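Local structure of eukaryotic initiation factor 4F subunit p150 (Saccharomyces cerevisiae, 2VSO) at residues S263-I266 with K267-I271; S216-E219 with L220-V224. The protein scaffolds the mRNA cap-binding complex eIF4F and engages polyadenylate-binding protein PAB1 to promote translation, this chain being its middle, eIF4A-binding MIF4G domain. All blocks are in the same frame, centred on the assembly; numbering follows the deposited sequence.

Contacts 1 and 2 lie on two packed helices of the MIF4G domain, 264-278 and 211-228, with centres about 14 Å apart. They meet directly: L270 CD2 sits 3.8 Å from V218 CG2, and K269 CB lies 4.1 Å from that same V218 CG2. A salt bridge and a hydrogen bond also join the two helices beside this apolar seam. Helix 242-257 borders both contacts, touching L270 in one and L221 in the other. Contact 1 is peripheral, about 24 Å from the chain centre to its own centre, and touches the partner protein. Contact 2, at about 12 Å, is buried within the domain.

Contact 1: residues S263-I266 with K267-I271; sequences SSRI and KFKLI
S263 and K267 meet at the first turn of helix 264-278, where S263 is the N-cap. S263 O accepts from K267 N at 3.1 Å. I266 N is held mainly by S263 OG at 3.3 Å, with an N-H...O angle of 163°, and makes a weak second bond to S263 O. The hydroxyl thus caps an amide too early for an i to i+4 partner. L270 N donates to I266 O, and R265 O takes K269 N at 3.2 Å plus a weak bond from F268 N.

The side chains of R265 and K269 run alongside each other, R265 NH1 to K269 NZ 3.3 Å. Both are donors, so no bond joins them. E215 of helix 211-228 forms a salt bridge with R265 NH2 and touches K269, probably offsetting part of their positive charge. I266 touches E211 and E215; L270 packs on I256 and I257. The F268 ring makes a cation-pi contact with a basic side chain of the other protein chain. Acidic side chains there give S264 N a weak hydrogen bond and R265 NH1 a long, weak ion pair. S264 O accepts from F268 N at 2.9 Å and lies over one face of the F268 ring, 3.3 Å from CG.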
loop_
_atom_site.group_PDB
_atom_site.type_symbol
_atom_site.label_atom_id
_atom_site.label_comp_id
_atom_site.label_asym_id
_atom_site.label_seq_id
_atom_site.Cartn_x
_atom_site.Cartn_y
_atom_site.Cartn_z
ATOM N N SER C 263 1.830 19.736 6.595
ATOM C CA SER C 263 2.418 19.299 5.347
ATOM C C SER C 263 1.586 19.808 4.183
ATOM O O SER C 263 0.376 19.943 4.290
ATOM C CB SER C 263 2.510 17.771 5.310
ATOM O OG SER C 263 1.304 17.196 4.849
ATOM N N SER C 264 2.248 20.100 3.073
ATOM C CA SER C 264 1.567 20.563 1.878
ATOM C C SER C 264 0.495 19.572 1.474
ATOM O O SER C 264 -0.562 19.961 1.001
ATOM C CB SER C 264 2.564 20.737 0.723
ATOM O OG SER C 264 3.354 21.896 0.894
ATOM N N ARG C 265 0.790 18.287 1.640
ATOM C CA ARG C 265 -0.099 17.218 1.202
ATOM C C ARG C 265 -1.467 17.360 1.864
ATOM O O ARG C 265 -2.495 17.265 1.192
ATOM C CB ARG C 265 0.521 15.859 1.539
ATOM C CG ARG C 265 -0.066 14.684 0.797
ATOM C CD ARG C 265 0.637 13.403 1.200
ATOM N NE ARG C 265 0.308 13.037 2.570
ATOM C CZ ARG C 265 -0.748 12.307 2.909
ATOM N NH1 ARG C 265 -1.572 11.845 1.970
ATOM N NH2 ARG C 265 -0.972 12.038 4.189
ATOM N N ILE C 266 -1.463 17.596 3.180
ATOM C CA ILE C 266 -2.689 17.747 3.961
ATOM C C ILE C 266 -3.367 19.077 3.668
ATOM O O ILE C 266 -4.593 19.164 3.642
ATOM C CB ILE C 266 -2.441 17.646 5.490
ATOM C CG1 ILE C 266 -1.530 16.475 5.827
ATOM C CG2 ILE C 266 -3.745 17.452 6.216
ATOM C CD1 ILE C 266 -2.226 15.147 5.793
ATOM N N LYS C 267 -2.565 20.117 3.465
ATOM C CA LYS C 267 -3.086 21.440 3.140
ATOM C C LYS C 267 -3.827 21.390 1.817
ATOM O O LYS C 267 -4.786 22.123 1.616
ATOM C CB LYS C 267 -1.971 22.476 3.058
ATOM C CG LYS C 267 -2.494 23.898 2.893
ATOM C CD LYS C 267 -1.399 24.869 2.487
ATOM C CE LYS C 267 -0.849 24.531 1.108
ATOM N NZ LYS C 267 0.419 25.259 0.809
ATOM N N PHE C 268 -3.377 20.516 0.921
ATOM C CA PHE C 268 -4.033 20.343 -0.363
ATOM C C PHE C 268 -5.350 19.607 -0.200
ATOM O O PHE C 268 -6.303 19.900 -0.903
ATOM C CB PHE C 268 -3.140 19.601 -1.376
ATOM C CG PHE C 268 -2.029 20.444 -1.948
ATOM C CD1 PHE C 268 -0.819 19.870 -2.298
ATOM C CD2 PHE C 268 -2.192 21.808 -2.119
ATOM C CE1 PHE C 268 0.199 20.643 -2.810
ATOM C CE2 PHE C 268 -1.169 22.583 -2.625
ATOM C CZ PHE C 268 0.025 21.997 -2.974
ATOM N N LYS C 269 -5.390 18.638 0.712
ATOM C CA LYS C 269 -6.620 17.887 0.994
ATOM C C LYS C 269 -7.717 18.782 1.567
ATOM O O LYS C 269 -8.864 18.725 1.137
ATOM C CB LYS C 269 -6.345 16.722 1.950
ATOM C CG LYS C 269 -5.662 15.527 1.294
ATOM C CD LYS C 269 -5.150 14.522 2.333
ATOM C CE LYS C 269 -4.928 13.161 1.700
ATOM N NZ LYS C 269 -4.120 13.252 0.455
ATOM N N LEU C 270 -7.345 19.617 2.530
ATOM C CA LEU C 270 -8.270 20.550 3.142
ATOM C C LEU C 270 -8.827 21.576 2.163
ATOM O O LEU C 270 -10.004 21.893 2.187
ATOM C CB LEU C 270 -7.592 21.264 4.311
ATOM C CG LEU C 270 -6.960 20.348 5.356
ATOM C CD1 LEU C 270 -6.126 21.153 6.339
ATOM C CD2 LEU C 270 -8.039 19.570 6.082
ATOM N N ILE C 271 -7.966 22.115 1.313
ATOM C CA ILE C 271 -8.383 23.121 0.348
ATOM C C ILE C 271 -9.341 22.505 -0.674
ATOM O O ILE C 271 -10.218 23.182 -1.218
ATOM C CB ILE C 271 -7.158 23.784 -0.321
ATOM C CG1 ILE C 271 -6.516 24.773 0.648
ATOM C CG2 ILE C 271 -7.541 24.507 -1.595
ATOM C CD1 ILE C 271 -5.074 25.057 0.338
#

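Contact 2: residues S216-E219 with L220-V224; sequences SVVE and LLNTV
The peptide carbonyl of E219 is approached from both faces by T223. T223 N and OG1 each donate to E219 O at 3.0 Å, from opposite faces of the carbonyl plane and each tilted 29° from it. One oxygen thus takes both the amide and the hydroxyl of the residue four places on. T223 OG1 stands beside its own backbone N, chi1 -63°, which turns the hydroxyl back towards the preceding turn.

The second flat group is the carboxamide of N222. It lies alongside V218, and its nitrogen end meets that residue: ND2 is 3.3 Å from the CG1 methyl of V218. I273 and L276 of helix 264-278 also touch N222.

These turns belong to helix 211-228 of the MIF4G domain, an all-helical HEAT-repeat fold, and the bonds follow the i to i+4 pattern. L221 N donates to V217 O at 2.8 Å, almost straight at 177°. N222 N donates to V218 O at 2.7 Å, and L220 N to S216 O at 3.0 Å.

V217 and L221 run side by side, V217 CG1 to L221 CD1 at 4.0 Å, and L221 continues onto L246 and F250 of helix 242-257. L220 packs on M194, F198 and L201 of helix 191-206. The extended E219 chain brings its OE1 into a long, weak ion pair with R178 NH1 of helix 163-185.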
loop_
_atom_site.group_PDB
_atom_site.type_symbol
_atom_site.label_atom_id
_atom_site.label_comp_id
_atom_site.label_asym_id
_atom_site.label_seq_id
_atom_site.Cartn_x
_atom_site.Cartn_y
_atom_site.Cartn_z
ATOM N N SER C 216 -8.367 11.743 8.675
ATOM C CA SER C 216 -9.595 11.052 9.019
ATOM C C SER C 216 -10.828 11.876 8.673
ATOM O O SER C 216 -11.778 11.350 8.098
ATOM C CB SER C 216 -9.593 10.713 10.510
ATOM O OG SER C 216 -10.844 10.200 10.937
ATOM N N VAL C 217 -10.802 13.163 9.025
ATOM C CA VAL C 217 -11.909 14.080 8.770
ATOM C C VAL C 217 -12.205 14.234 7.289
ATOM O O VAL C 217 -13.362 14.162 6.874
ATOM C CB VAL C 217 -11.653 15.481 9.357
ATOM C CG1 VAL C 217 -12.965 16.144 9.686
ATOM C CG2 VAL C 217 -10.837 15.374 10.614
ATOM N N VAL C 218 -11.155 14.461 6.500
ATOM C CA VAL C 218 -11.280 14.591 5.054
ATOM C C VAL C 218 -11.939 13.358 4.472
ATOM O O VAL C 218 -12.961 13.456 3.794
ATOM C CB VAL C 218 -9.909 14.860 4.362
ATOM C CG1 VAL C 218 -10.022 14.668 2.872
ATOM C CG2 VAL C 218 -9.409 16.267 4.677
ATOM N N GLU C 219 -11.368 12.194 4.748
ATOM C CA GLU C 219 -11.933 10.951 4.246
ATOM C C GLU C 219 -13.393 10.772 4.647
ATOM O O GLU C 219 -14.198 10.301 3.842
ATOM C CB GLU C 219 -11.101 9.755 4.678
ATOM C CG GLU C 219 -9.699 9.746 4.112
ATOM C CD GLU C 219 -8.822 8.684 4.758
ATOM O OE1 GLU C 219 -9.282 8.042 5.724
ATOM O OE2 GLU C 219 -7.676 8.491 4.302
ATOM N N LEU C 220 -13.735 11.160 5.878
ATOM C CA LEU C 220 -15.116 11.096 6.337
ATOM C C LEU C 220 -16.015 12.067 5.573
ATOM O O LEU C 220 -17.054 11.695 5.050
ATOM C CB LEU C 220 -15.180 11.372 7.832
ATOM C CG LEU C 220 -16.542 11.177 8.509
ATOM C CD1 LEU C 220 -17.033 9.729 8.399
ATOM C CD2 LEU C 220 -16.435 11.592 9.947
ATOM N N LEU C 221 -15.596 13.318 5.487
ATOM C CA LEU C 221 -16.313 14.289 4.681
ATOM C C LEU C 221 -16.436 13.889 3.202
ATOM O O LEU C 221 -17.419 14.217 2.538
ATOM C CB LEU C 221 -15.649 15.648 4.805
ATOM C CG LEU C 221 -15.859 16.290 6.160
ATOM C CD1 LEU C 221 -14.823 17.368 6.379
ATOM C CD2 LEU C 221 -17.264 16.839 6.238
ATOM N N ASN C 222 -15.442 13.191 2.670
ATOM C CA ASN C 222 -15.566 12.726 1.299
ATOM C C ASN C 222 -16.567 11.588 1.169
ATOM O O ASN C 222 -17.310 11.513 0.198
ATOM C CB ASN C 222 -14.206 12.349 0.705
ATOM C CG ASN C 222 -13.478 13.547 0.125
ATOM O OD1 ASN C 222 -13.992 14.235 -0.759
ATOM N ND2 ASN C 222 -12.279 13.805 0.622
ATOM N N THR C 223 -16.593 10.718 2.169
ATOM C CA THR C 223 -17.514 9.595 2.192
ATOM C C THR C 223 -18.971 9.994 2.463
ATOM O O THR C 223 -19.887 9.460 1.852
ATOM C CB THR C 223 -17.079 8.551 3.240
ATOM O OG1 THR C 223 -15.806 8.019 2.872
ATOM C CG2 THR C 223 -18.091 7.396 3.333
ATOM N N VAL C 224 -19.177 10.964 3.343
ATOM C CA VAL C 224 -20.465 11.138 4.001
ATOM C C VAL C 224 -20.920 12.595 4.056
ATOM O O VAL C 224 -22.039 12.884 4.470
ATOM C CB VAL C 224 -20.295 10.535 5.427
ATOM C CG1 VAL C 224 -20.698 11.442 6.571
ATOM C CG2 VAL C 224 -20.661 9.073 5.504
#